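Local coordinates for ribonucleoside-diphosphate reductase (Pseudomonas aeruginosa, PDB 5IM3), which probably makes the deoxyribonucleotides needed for DNA synthesis, reducing ribonucleoside diphosphates with electrons from thioredoxin under allosteric control by bound nucleotides, at residues A[165-168]-A[169-173]; A[200-203]-A[204-208]; A[214-217]-A[218-221]; A[248-251]-A[252-256]; A[295-298]-A[299-303]. All coordinates share one frame; numbering follows the deposited sequence.

Interaction 1: residues A[165-168]-A[169-173]; sequences LNTI and ISEAC
Thr167 O takes the backbone N-H of Glu171 at 3.0 Å, and the bond is almost straight, with an N-H...O angle of 172°. The side chains of Thr167 and Glu171, one turn apart, lie side by side and point the same way. Thr167 CG2 rests 3.9 Å from Glu171 OE2. The polar ends of this pair are used elsewhere. Thr167 OG1 bonds to Gly163 O one turn back, and Glu171 OE2 bonds to His248 ND1. The neighbouring bonds are Ser170 N to Asn166 O and a weak, bent one from Ala172 N to Ile168 O.

The apolar side is carried by Ile169. With chi1 at 72°, Ile169 CG2 lies beside its own backbone N, 3.2 Å from Leu165 O. Ile169 CG2 is also 4.2 Å from Leu165 CD1. Ile168 CG1 is 4.0 Å from Ile169 CG2, and these two side chains cross at about a right angle. Leu165, Ile168 and Ile169 all pack on Leu205 of helix 198-210. The arrangement is consistent with an amphipathic alpha-helix with i to i+4 bonding, here helix 162-173 of the second ATP cone.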
loop_
_atom_site.group_PDB
_atom_site.type_symbol
_atom_site.label_atom_id
_atom_site.label_comp_id
_atom_site.label_asym_id
_atom_site.label_seq_id
_atom_site.Cartn_x
_atom_site.Cartn_y
_atom_site.Cartn_z
ATOM N N LEU A 165 -15.486 64.457 -9.021
ATOM C CA LEU A 165 -14.719 63.320 -8.525
ATOM C C LEU A 165 -14.750 63.257 -7.005
ATOM O O LEU A 165 -14.843 62.169 -6.424
ATOM C CB LEU A 165 -13.280 63.402 -9.031
ATOM C CG LEU A 165 -12.322 62.338 -8.496
ATOM C CD1 LEU A 165 -12.831 60.940 -8.815
ATOM C CD2 LEU A 165 -10.931 62.550 -9.070
ATOM N N ASN A 166 -14.670 64.412 -6.340
ATOM C CA ASN A 166 -14.759 64.435 -4.885
ATOM C C ASN A 166 -16.167 64.111 -4.405
ATOM O O ASN A 166 -16.339 63.607 -3.289
ATOM C CB ASN A 166 -14.324 65.801 -4.351
ATOM C CG ASN A 166 -12.825 66.012 -4.437
ATOM O OD1 ASN A 166 -12.093 65.735 -3.486
ATOM N ND2 ASN A 166 -12.359 66.504 -5.580
ATOM N N THR A 167 -17.182 64.385 -5.227
ATOM C CA THR A 167 -18.559 64.175 -4.792
ATOM C C THR A 167 -18.904 62.692 -4.725
ATOM O O THR A 167 -19.520 62.237 -3.754
ATOM C CB THR A 167 -19.523 64.901 -5.729
ATOM O OG1 THR A 167 -19.166 66.287 -5.808
ATOM C CG2 THR A 167 -20.956 64.779 -5.220
ATOM N N ILE A 168 -18.524 61.920 -5.747
ATOM C CA ILE A 168 -18.912 60.514 -5.785
ATOM C C ILE A 168 -18.146 59.713 -4.738
ATOM O O ILE A 168 -18.690 58.780 -4.136
ATOM C CB ILE A 168 -18.717 59.933 -7.199
ATOM C CG1 ILE A 168 -17.260 60.053 -7.650
ATOM C CG2 ILE A 168 -19.639 60.634 -8.192
ATOM C CD1 ILE A 168 -16.966 59.332 -8.952
ATOM N N ILE A 169 -16.878 60.059 -4.495
ATOM C CA ILE A 169 -16.103 59.289 -3.528
ATOM C C ILE A 169 -16.536 59.629 -2.108
ATOM O O ILE A 169 -16.449 58.786 -1.208
ATOM C CB ILE A 169 -14.589 59.510 -3.726
ATOM C CG1 ILE A 169 -14.172 60.909 -3.275
ATOM C CG2 ILE A 169 -14.196 59.285 -5.177
ATOM C CD1 ILE A 169 -13.506 60.929 -1.910
ATOM N N SER A 170 -17.015 60.853 -1.881
ATOM C CA SER A 170 -17.506 61.217 -0.556
ATOM C C SER A 170 -18.851 60.559 -0.280
ATOM O O SER A 170 -19.059 59.964 0.784
ATOM C CB SER A 170 -17.613 62.736 -0.429
ATOM O OG SER A 170 -18.044 63.102 0.870
ATOM N N GLU A 171 -19.782 60.655 -1.231
ATOM C CA GLU A 171 -21.047 59.946 -1.099
ATOM C C GLU A 171 -20.847 58.437 -1.034
ATOM O O GLU A 171 -21.736 57.725 -0.556
ATOM C CB GLU A 171 -21.977 60.313 -2.260
ATOM C CG GLU A 171 -22.402 61.785 -2.268
ATOM C CD GLU A 171 -23.375 62.125 -3.388
ATOM O OE1 GLU A 171 -23.553 61.295 -4.306
ATOM O OE2 GLU A 171 -23.964 63.228 -3.346
ATOM N N ALA A 172 -19.697 57.934 -1.494
ATOM C CA ALA A 172 -19.412 56.505 -1.416
ATOM C C ALA A 172 -18.892 56.107 -0.038
ATOM O O ALA A 172 -19.270 55.053 0.487
ATOM C CB ALA A 172 -18.402 56.111 -2.493
ATOM N N CYS A 173 -18.021 56.926 0.557
ATOM C CA CYS A 173 -17.522 56.675 1.904
ATOM C C CYS A 173 -18.515 57.085 2.982
ATOM O O CYS A 173 -18.197 56.973 4.171
ATOM C CB CYS A 173 -16.200 57.416 2.125
ATOM S SG CYS A 173 -14.802 56.749 1.193
#

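Interaction 2: residues A[200-203]-A[204-208]; sequences DVNT and ALVMT
Asn202 meets Val206 one helical turn on, and its side chain can be followed outward. From CB the chain turns to CG, which stands opposite the backbone N (chi1 -179°). At the end of the amide, Asn202 OD1 comes 3.7 Å from Val206 CG2. Asn202 OD1 also accepts a hydrogen bond from Thr230 OG1, while ND2 bonds to Leu226 O. Both amide ends are therefore engaged by helix 219-239, and this fixes the rotation of a buried polar group. Val206 CG2 lies beside its own backbone N, which also places it 3.3 Å from Asn202 O.

This is regular alpha-helix, part of helix 198-210 in the second ATP cone, and the backbone bonds run from i+4 to i. Val206 N reaches Asn202 O at 2.9 Å, in the carbonyl plane. Met207 N bonds to Thr203 O at 2.7 Å. Leu205 N pairs with Val201 O, and Ala204 N approaches Asp200 O from above the carbonyl plane.

Asp200 O has a second, weak partner in Thr203 OG1 at 3.1 Å, so a side-chain hydroxyl leans back onto the preceding turn. On another side of the helix, Leu205 CD1 lies 3.5 Å from Val201 O. The Leu205 side chain also touches Thr188 of helix 181-190 and Leu226 of helix 219-239. Met207 CB and CG both lie close to Thr203 O, with Met207 CG at 3.2 Å.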
loop_
_atom_site.group_PDB
_atom_site.type_symbol
_atom_site.label_atom_id
_atom_site.label_comp_id
_atom_site.label_asym_id
_atom_site.label_seq_id
_atom_site.Cartn_x
_atom_site.Cartn_y
_atom_site.Cartn_z
ATOM N N ASP A 200 -12.940 54.054 -18.381
ATOM C CA ASP A 200 -11.944 53.398 -17.546
ATOM C C ASP A 200 -11.372 54.314 -16.468
ATOM O O ASP A 200 -10.418 53.924 -15.787
ATOM C CB ASP A 200 -10.811 52.829 -18.411
ATOM C CG ASP A 200 -10.286 53.825 -19.425
ATOM O OD1 ASP A 200 -10.274 55.035 -19.126
ATOM O OD2 ASP A 200 -9.886 53.391 -20.526
ATOM N N VAL A 201 -11.928 55.515 -16.293
ATOM C CA VAL A 201 -11.599 56.294 -15.104
ATOM C C VAL A 201 -12.393 55.776 -13.913
ATOM O O VAL A 201 -11.908 55.804 -12.776
ATOM C CB VAL A 201 -11.850 57.797 -15.336
ATOM C CG1 VAL A 201 -13.330 58.133 -15.222
ATOM C CG2 VAL A 201 -11.043 58.630 -14.357
ATOM N N ASN A 202 -13.618 55.298 -14.149
ATOM C CA ASN A 202 -14.401 54.694 -13.078
ATOM C C ASN A 202 -13.833 53.336 -12.686
ATOM O O ASN A 202 -13.722 53.024 -11.495
ATOM C CB ASN A 202 -15.862 54.561 -13.509
ATOM C CG ASN A 202 -16.737 53.957 -12.428
ATOM O OD1 ASN A 202 -16.872 52.737 -12.333
ATOM N ND2 ASN A 202 -17.341 54.810 -11.609
ATOM N N THR A 203 -13.460 52.520 -13.676
ATOM C CA THR A 203 -12.863 51.224 -13.375
ATOM C C THR A 203 -11.559 51.387 -12.607
ATOM O O THR A 203 -11.221 50.543 -11.768
ATOM C CB THR A 203 -12.626 50.432 -14.665
ATOM O OG1 THR A 203 -11.553 51.020 -15.408
ATOM C CG2 THR A 203 -13.888 50.405 -15.532
ATOM N N ALA A 204 -10.817 52.466 -12.871
ATOM C CA ALA A 204 -9.620 52.751 -12.088
ATOM C C ALA A 204 -9.975 53.072 -10.641
ATOM O O ALA A 204 -9.269 52.654 -9.715
ATOM C CB ALA A 204 -8.844 53.905 -12.721
ATOM N N LEU A 205 -11.063 53.813 -10.426
ATOM C CA LEU A 205 -11.539 54.048 -9.066
ATOM C C LEU A 205 -11.944 52.743 -8.395
ATOM O O LEU A 205 -11.681 52.538 -7.206
ATOM C CB LEU A 205 -12.718 55.022 -9.081
ATOM C CG LEU A 205 -12.429 56.447 -8.612
ATOM C CD1 LEU A 205 -11.436 57.137 -9.532
ATOM C CD2 LEU A 205 -13.724 57.235 -8.524
ATOM N N VAL A 206 -12.587 51.848 -9.145
ATOM C CA VAL A 206 -13.007 50.571 -8.581
ATOM C C VAL A 206 -11.796 49.690 -8.299
ATOM O O VAL A 206 -11.741 48.999 -7.275
ATOM C CB VAL A 206 -14.010 49.882 -9.524
ATOM C CG1 VAL A 206 -14.381 48.495 -9.011
ATOM C CG2 VAL A 206 -15.257 50.740 -9.681
ATOM N N MET A 207 -10.806 49.707 -9.193
ATOM C CA MET A 207 -9.640 48.843 -9.027
ATOM C C MET A 207 -8.925 49.128 -7.712
ATOM O O MET A 207 -8.558 48.202 -6.979
ATOM C CB MET A 207 -8.683 49.020 -10.208
ATOM C CG MET A 207 -9.045 48.196 -11.435
ATOM S SD MET A 207 -8.851 46.426 -11.162
ATOM C CE MET A 207 -9.328 45.775 -12.762
ATOM N N THR A 208 -8.717 50.405 -7.396
ATOM C CA THR A 208 -8.031 50.788 -6.171
ATOM C C THR A 208 -8.986 50.966 -4.997
ATOM O O THR A 208 -8.586 51.508 -3.964
ATOM C CB THR A 208 -7.230 52.076 -6.384
ATOM O OG1 THR A 208 -8.097 53.210 -6.302
ATOM C CG2 THR A 208 -6.538 52.066 -7.743
#

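Interaction 3: residues A[214-217]-A[218-221]; sequences EREP and NYSY
The ring of Tyr219 receives Glu216 O at its edge, near the ring plane, with Tyr219 CD2 3.2 Å from that oxygen. Glu216 CB lies along the same edge, 3.6 Å from Tyr219 CD2. The carboxylate is turned 65° from the ring plane and 47° from the amide of Asn218. At the far end of the ring, Tyr219 OH bonds to Asp180 N.

Glu216 CG is anti to the backbone N, but the chain bends at chi2 (57°). The bend carries OE2 back to the turn that leads into the helix. There Glu216 OE2 accepts a weak capping bond from Asn218 N at 3.4 Å. Asn218 ND2 is close by, but its angle to OE2 is poor and it bonds weakly to Ala177 O instead. The other carboxylate oxygen, OE1, forms a salt bridge with Lys814.

The backbone closes a type I beta turn from Glu216 to Tyr219, with Tyr219 N bonded to Glu216 O at 3.1 Å. Ser220 N then bonds to Pro217 O at 2.7 Å. The turn leads from the loop after helix 198-210 into helix 219-239. Pro217 packs on helix 807-815, Arg215 touches helix 821-829, and Ser220 OG bonds to Tyr297 N at the start of helix 297-307.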
loop_
_atom_site.group_PDB
_atom_site.type_symbol
_atom_site.label_atom_id
_atom_site.label_comp_id
_atom_site.label_asym_id
_atom_site.label_seq_id
_atom_site.Cartn_x
_atom_site.Cartn_y
_atom_site.Cartn_z
ATOM N N GLU A 214 -9.059 44.154 1.818
ATOM C CA GLU A 214 -8.241 43.215 2.579
ATOM C C GLU A 214 -7.942 43.750 3.974
ATOM O O GLU A 214 -7.947 42.991 4.952
ATOM C CB GLU A 214 -6.943 42.921 1.827
ATOM C CG GLU A 214 -6.090 41.828 2.457
ATOM C CD GLU A 214 -4.873 41.479 1.622
ATOM O OE1 GLU A 214 -3.754 41.878 2.003
ATOM O OE2 GLU A 214 -5.037 40.811 0.578
ATOM N N ARG A 215 -7.681 45.052 4.089
ATOM C CA ARG A 215 -7.386 45.658 5.381
ATOM C C ARG A 215 -8.614 46.256 6.054
ATOM O O ARG A 215 -8.570 46.528 7.259
ATOM C CB ARG A 215 -6.318 46.747 5.225
ATOM C CG ARG A 215 -4.981 46.244 4.688
ATOM C CD ARG A 215 -4.265 45.302 5.662
ATOM N NE ARG A 215 -3.632 46.006 6.782
ATOM C CZ ARG A 215 -4.063 45.987 8.042
ATOM N NH1 ARG A 215 -5.145 45.300 8.387
ATOM N NH2 ARG A 215 -3.400 46.663 8.973
ATOM N N GLU A 216 -9.701 46.463 5.314
ATOM C CA GLU A 216 -10.924 46.999 5.899
ATOM C C GLU A 216 -12.124 46.587 5.052
ATOM O O GLU A 216 -12.306 47.104 3.941
ATOM C CB GLU A 216 -10.842 48.521 6.017
ATOM C CG GLU A 216 -12.155 49.191 6.408
ATOM C CD GLU A 216 -12.715 48.652 7.707
ATOM O OE1 GLU A 216 -11.908 48.271 8.577
ATOM O OE2 GLU A 216 -13.956 48.601 7.852
ATOM N N PRO A 217 -12.972 45.677 5.541
ATOM C CA PRO A 217 -14.045 45.153 4.681
ATOM C C PRO A 217 -15.023 46.214 4.210
ATOM O O PRO A 217 -15.594 46.073 3.122
ATOM C CB PRO A 217 -14.727 44.107 5.575
ATOM C CG PRO A 217 -14.440 44.550 6.961
ATOM C CD PRO A 217 -13.064 45.148 6.913
ATOM N N ASN A 218 -15.228 47.281 4.986
ATOM C CA ASN A 218 -16.209 48.293 4.609
ATOM C C ASN A 218 -15.919 48.905 3.245
ATOM O O ASN A 218 -16.815 49.519 2.654
ATOM C CB ASN A 218 -16.271 49.392 5.669
ATOM C CG ASN A 218 -17.046 48.966 6.900
ATOM O OD1 ASN A 218 -18.022 48.223 6.804
ATOM N ND2 ASN A 218 -16.616 49.434 8.063
ATOM N N TYR A 219 -14.700 48.751 2.726
ATOM C CA TYR A 219 -14.420 49.210 1.371
ATOM C C TYR A 219 -15.210 48.439 0.325
ATOM O O TYR A 219 -15.388 48.940 -0.791
ATOM C CB TYR A 219 -12.926 49.105 1.076
ATOM C CG TYR A 219 -12.127 50.220 1.702
ATOM C CD1 TYR A 219 -12.172 51.504 1.183
ATOM C CD2 TYR A 219 -11.337 49.992 2.817
ATOM C CE1 TYR A 219 -11.449 52.529 1.759
ATOM C CE2 TYR A 219 -10.610 51.012 3.395
ATOM C CZ TYR A 219 -10.670 52.278 2.860
ATOM O OH TYR A 219 -9.955 53.303 3.424
ATOM N N SER A 220 -15.682 47.233 0.651
ATOM C CA SER A 220 -16.553 46.515 -0.272
ATOM C C SER A 220 -17.788 47.342 -0.603
ATOM O O SER A 220 -18.193 47.430 -1.769
ATOM C CB SER A 220 -16.950 45.163 0.321
ATOM O OG SER A 220 -17.901 44.504 -0.502
ATOM N N TYR A 221 -18.399 47.961 0.409
ATOM C CA TYR A 221 -19.513 48.867 0.149
ATOM C C TYR A 221 -19.060 50.053 -0.689
ATOM O O TYR A 221 -19.759 50.471 -1.618
ATOM C CB TYR A 221 -20.123 49.349 1.465
ATOM C CG TYR A 221 -20.590 48.243 2.383
ATOM C CD1 TYR A 221 -21.741 47.517 2.104
ATOM C CD2 TYR A 221 -19.885 47.934 3.539
ATOM C CE1 TYR A 221 -22.172 46.508 2.945
ATOM C CE2 TYR A 221 -20.308 46.927 4.386
ATOM C CZ TYR A 221 -21.451 46.219 4.085
ATOM O OH TYR A 221 -21.873 45.218 4.928
#

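Interaction 4: residues A[248-251]-A[252-256]; sequences HEMA and ELYAK
Met250 CG lies beside its own backbone N (chi1 -71°), and a bend at chi2 (-61°) puts the sulfur over the Tyr254 ring. Met250 SD sits 4.6 Å from the centroid of the Tyr254 ring and 18° off its normal, a Met-aromatic contact over the face. Met250 CB meets the same ring at Tyr254 CD2, 3.7 Å away. The further bend at chi3 sends the methyl toward Leu253. Met250 CE and Leu253 CD1 are only 3.4 Å apart, a tight contact for two carbons.

Leu253 CD1 also lies against the extended chain of Glu249, 3.7 Å from Glu249 CG. Leu253 CD1 thus touches both a thioether methyl and the aliphatic part of a glutamate. Its backbone N is less firmly bound, with weak bonds to both Glu249 O and Met250 O. Tyr254 N makes the sounder bond, to Met250 O at 3.1 Å. The helix is therefore only loosely bonded in its first turn.

The contact opens helix 250-267. Met250 packs on Arg232 and Leu236 of helix 219-239. Tyr254 touches Pro319 and Ile321 of helix 319-330, and its OH bonds to Asp292 OD2. His248 packs on Glu174 and Glu290 in nearby loops.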
loop_
_atom_site.group_PDB
_atom_site.type_symbol
_atom_site.label_atom_id
_atom_site.label_comp_id
_atom_site.label_asym_id
_atom_site.label_seq_id
_atom_site.Cartn_x
_atom_site.Cartn_y
_atom_site.Cartn_z
ATOM N N HIS A 248 -27.003 60.857 -4.622
ATOM C CA HIS A 248 -28.104 61.647 -4.079
ATOM C C HIS A 248 -28.927 62.316 -5.171
ATOM O O HIS A 248 -30.063 62.726 -4.914
ATOM C CB HIS A 248 -27.571 62.694 -3.102
ATOM C CG HIS A 248 -27.154 62.124 -1.782
ATOM N ND1 HIS A 248 -25.839 61.853 -1.471
ATOM C CD2 HIS A 248 -27.880 61.758 -0.699
ATOM C CE1 HIS A 248 -25.773 61.353 -0.249
ATOM N NE2 HIS A 248 -26.997 61.286 0.241
ATOM N N GLU A 249 -28.380 62.433 -6.382
ATOM C CA GLU A 249 -29.171 62.880 -7.520
ATOM C C GLU A 249 -30.251 61.870 -7.894
ATOM O O GLU A 249 -31.209 62.232 -8.585
ATOM C CB GLU A 249 -28.247 63.138 -8.710
ATOM C CG GLU A 249 -28.749 64.184 -9.686
ATOM C CD GLU A 249 -27.708 64.534 -10.735
ATOM O OE1 GLU A 249 -28.083 64.720 -11.912
ATOM O OE2 GLU A 249 -26.512 64.612 -10.381
ATOM N N MET A 250 -30.120 60.617 -7.450
ATOM C CA MET A 250 -31.148 59.609 -7.684
ATOM C C MET A 250 -32.409 59.854 -6.872
ATOM O O MET A 250 -33.440 59.238 -7.161
ATOM C CB MET A 250 -30.616 58.214 -7.354
ATOM C CG MET A 250 -29.600 57.686 -8.336
ATOM S SD MET A 250 -30.277 57.547 -10.001
ATOM C CE MET A 250 -29.537 58.999 -10.733
ATOM N N ALA A 251 -32.352 60.722 -5.862
ATOM C CA ALA A 251 -33.541 61.004 -5.067
ATOM C C ALA A 251 -34.690 61.495 -5.937
ATOM O O ALA A 251 -35.859 61.263 -5.608
ATOM C CB ALA A 251 -33.211 62.033 -3.986
ATOM N N GLU A 252 -34.379 62.166 -7.046
ATOM C CA GLU A 252 -35.390 62.678 -7.957
ATOM C C GLU A 252 -35.394 61.972 -9.308
ATOM O O GLU A 252 -36.376 62.094 -10.048
ATOM C CB GLU A 252 -35.194 64.190 -8.168
ATOM C CG GLU A 252 -35.322 65.031 -6.892
ATOM C CD GLU A 252 -34.071 65.003 -6.028
ATOM O OE1 GLU A 252 -32.983 64.683 -6.556
ATOM O OE2 GLU A 252 -34.173 65.308 -4.820
ATOM N N LEU A 253 -34.347 61.223 -9.642
ATOM C CA LEU A 253 -34.247 60.605 -10.958
ATOM C C LEU A 253 -34.797 59.188 -11.003
ATOM O O LEU A 253 -35.174 58.719 -12.084
ATOM C CB LEU A 253 -32.788 60.594 -11.420
ATOM C CG LEU A 253 -32.245 61.983 -11.765
ATOM C CD1 LEU A 253 -30.733 61.973 -11.842
ATOM C CD2 LEU A 253 -32.834 62.460 -13.078
ATOM N N TYR A 254 -34.856 58.494 -9.866
ATOM C CA TYR A 254 -35.425 57.151 -9.860
ATOM C C TYR A 254 -36.896 57.179 -10.254
ATOM O O TYR A 254 -37.382 56.267 -10.930
ATOM C CB TYR A 254 -35.253 56.512 -8.481
ATOM C CG TYR A 254 -34.187 55.441 -8.417
ATOM C CD1 TYR A 254 -34.188 54.371 -9.309
ATOM C CD2 TYR A 254 -33.182 55.495 -7.462
ATOM C CE1 TYR A 254 -33.214 53.394 -9.251
ATOM C CE2 TYR A 254 -32.204 54.519 -7.396
ATOM C CZ TYR A 254 -32.226 53.471 -8.292
ATOM O OH TYR A 254 -31.256 52.495 -8.233
ATOM N N ALA A 255 -37.616 58.225 -9.846
ATOM C CA ALA A 255 -39.023 58.344 -10.210
ATOM C C ALA A 255 -39.193 58.683 -11.683
ATOM O O ALA A 255 -40.171 58.255 -12.308
ATOM C CB ALA A 255 -39.701 59.401 -9.340
ATOM N N LYS A 256 -38.264 59.452 -12.255
ATOM C CA LYS A 256 -38.330 59.749 -13.680
ATOM C C LYS A 256 -37.928 58.544 -14.518
ATOM O O LYS A 256 -38.451 58.358 -15.622
ATOM C CB LYS A 256 -37.437 60.947 -14.010
ATOM C CG LYS A 256 -37.975 62.277 -13.495
ATOM C CD LYS A 256 -38.894 62.945 -14.511
ATOM C CE LYS A 256 -39.855 63.923 -13.850
ATOM N NZ LYS A 256 -40.943 63.216 -13.115
#

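Interaction 5: residues A[295-298]-A[299-303]; sequences FTYL and GLQTL
Hydrogen bonds begin at the helix N-terminus. Gly299 N donates to Thr296 OG1 at 3.1 Å, so Thr296 is the N-cap of helix 297-307, in the all-alpha domain. The hydroxyl sits between the backbone N and the carbonyl carbon of its own residue (chi1 64°), and this brings it to the Gly299 N-H of the first turn. The ordinary i+4 to i bonds follow. Leu300 N bonds to Thr296 O, and Gln301 N to Tyr297 O. Leu298 O is gripped twice by one residue: by Thr302 N at 3.0 Å and by Thr302 OG1 at 2.7 Å. The two donors come from opposite faces of the carbonyl plane.

Aromatic contacts form a second group. Gln301 CG lies over a face of the Tyr297 ring, offset toward the rim, 4.2 Å from the centroid in a CH-pi contact. The two side chains run alongside each other, with ring and amide planes 12° apart. Leu300 CD1 covers one face of the Phe295 ring, 4.3 Å above its centre. Phe295 directly precedes the cap, so its contact with Leu300 is a hydrophobic staple.

Apolar contacts complete the set. Leu303 CD1 approaches Phe295 CE1 at 3.6 Å, and the two side chains cross at about a right angle. Phe295 also meets the ring of Phe351 edge to face and touches Phe323 of helix 319-330.

The helix start is thus held twice over, by a polar cap and an apolar staple. Further along, the buried Thr302 hydroxyl is satisfied within the helix by Leu298 O.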
loop_
_atom_site.group_PDB
_atom_site.type_symbol
_atom_site.label_atom_id
_atom_site.label_comp_id
_atom_site.label_asym_id
_atom_site.label_seq_id
_atom_site.Cartn_x
_atom_site.Cartn_y
_atom_site.Cartn_z
ATOM N N PHE A 295 -25.335 47.728 -0.869
ATOM C CA PHE A 295 -24.771 46.663 -1.687
ATOM C C PHE A 295 -23.298 46.430 -1.382
ATOM O O PHE A 295 -22.506 47.376 -1.308
ATOM C CB PHE A 295 -24.935 46.987 -3.170
ATOM C CG PHE A 295 -26.295 46.673 -3.711
ATOM C CD1 PHE A 295 -26.703 45.360 -3.867
ATOM C CD2 PHE A 295 -27.163 47.688 -4.074
ATOM C CE1 PHE A 295 -27.952 45.064 -4.368
ATOM C CE2 PHE A 295 -28.413 47.399 -4.575
ATOM C CZ PHE A 295 -28.810 46.086 -4.721
ATOM N N THR A 296 -22.940 45.163 -1.210
ATOM C CA THR A 296 -21.556 44.737 -1.302
ATOM C C THR A 296 -21.146 44.655 -2.770
ATOM O O THR A 296 -21.987 44.594 -3.674
ATOM C CB THR A 296 -21.363 43.375 -0.634
ATOM O OG1 THR A 296 -22.125 42.385 -1.339
ATOM C CG2 THR A 296 -21.820 43.419 0.816
ATOM N N TYR A 297 -19.834 44.659 -3.002
ATOM C CA TYR A 297 -19.330 44.585 -4.370
ATOM C C TYR A 297 -19.778 43.295 -5.047
ATOM O O TYR A 297 -20.170 43.302 -6.221
ATOM C CB TYR A 297 -17.807 44.699 -4.367
ATOM C CG TYR A 297 -17.183 44.706 -5.741
ATOM C CD1 TYR A 297 -17.606 45.603 -6.713
ATOM C CD2 TYR A 297 -16.153 43.830 -6.060
ATOM C CE1 TYR A 297 -17.033 45.618 -7.970
ATOM C CE2 TYR A 297 -15.571 43.840 -7.315
ATOM C CZ TYR A 297 -16.015 44.736 -8.265
ATOM O OH TYR A 297 -15.441 44.752 -9.515
ATOM N N LEU A 298 -19.744 42.180 -4.317
ATOM C CA LEU A 298 -20.153 40.907 -4.897
ATOM C C LEU A 298 -21.649 40.885 -5.178
ATOM O O LEU A 298 -22.088 40.335 -6.194
ATOM C CB LEU A 298 -19.764 39.763 -3.964
ATOM C CG LEU A 298 -20.168 38.360 -4.422
ATOM C CD1 LEU A 298 -19.514 38.017 -5.752
ATOM C CD2 LEU A 298 -19.807 37.328 -3.366
ATOM N N GLY A 299 -22.449 41.477 -4.290
ATOM C CA GLY A 299 -23.888 41.473 -4.495
ATOM C C GLY A 299 -24.305 42.254 -5.727
ATOM O O GLY A 299 -25.165 41.810 -6.493
ATOM N N LEU A 300 -23.696 43.420 -5.941
ATOM C CA LEU A 300 -24.049 44.236 -7.098
ATOM C C LEU A 300 -23.547 43.604 -8.390
ATOM O O LEU A 300 -24.271 43.573 -9.392
ATOM C CB LEU A 300 -23.483 45.648 -6.937
ATOM C CG LEU A 300 -23.894 46.667 -8.005
ATOM C CD1 LEU A 300 -25.393 46.888 -7.978
ATOM C CD2 LEU A 300 -23.154 47.995 -7.817
ATOM N N GLN A 301 -22.306 43.110 -8.387
ATOM C CA GLN A 301 -21.799 42.356 -9.528
ATOM C C GLN A 301 -22.757 41.241 -9.922
ATOM O O GLN A 301 -23.039 41.043 -11.108
ATOM C CB GLN A 301 -20.422 41.776 -9.198
ATOM C CG GLN A 301 -19.259 42.681 -9.561
ATOM C CD GLN A 301 -18.865 42.562 -11.021
ATOM O OE1 GLN A 301 -19.439 43.222 -11.890
ATOM N NE2 GLN A 301 -17.880 41.712 -11.299
ATOM N N THR A 302 -23.272 40.505 -8.933
ATOM C CA THR A 302 -24.151 39.376 -9.222
ATOM C C THR A 302 -25.397 39.830 -9.971
ATOM O O THR A 302 -25.755 39.264 -11.010
ATOM C CB THR A 302 -24.540 38.672 -7.922
ATOM O OG1 THR A 302 -23.364 38.172 -7.275
ATOM C CG2 THR A 302 -25.497 37.516 -8.198
ATOM N N LEU A 303 -26.080 40.847 -9.446
ATOM C CA LEU A 303 -27.282 41.350 -10.101
ATOM C C LEU A 303 -26.961 41.911 -11.479
ATOM O O LEU A 303 -27.631 41.585 -12.465
ATOM C CB LEU A 303 -27.946 42.416 -9.225
ATOM C CG LEU A 303 -28.542 41.915 -7.906
ATOM C CD1 LEU A 303 -29.086 43.071 -7.084
ATOM C CD2 LEU A 303 -29.634 40.882 -8.158
#

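How the interactions relate
Interactions 1, 2 and 3 all fall in the second ATP cone, whereas interaction 5 belongs to the all-alpha domain and has the most buried residues. Interaction 4 is farther out, with more exposed residues. Interactions 1 and 2 lie within running helices that meet through Leu205. Interactions 3, 4 and 5 lie at helix starts, each begun differently: a glutamate and beta turn, a loosely bonded turn with a Met-aromatic contact, and a threonine N-cap. Glu171 to His248 ties interaction 1 to interaction 4. Ser220 to Tyr297 joins interaction 3 to interaction 5, and Val206 beside Tyr297 brings in interaction 2, so the two domains pack directly together.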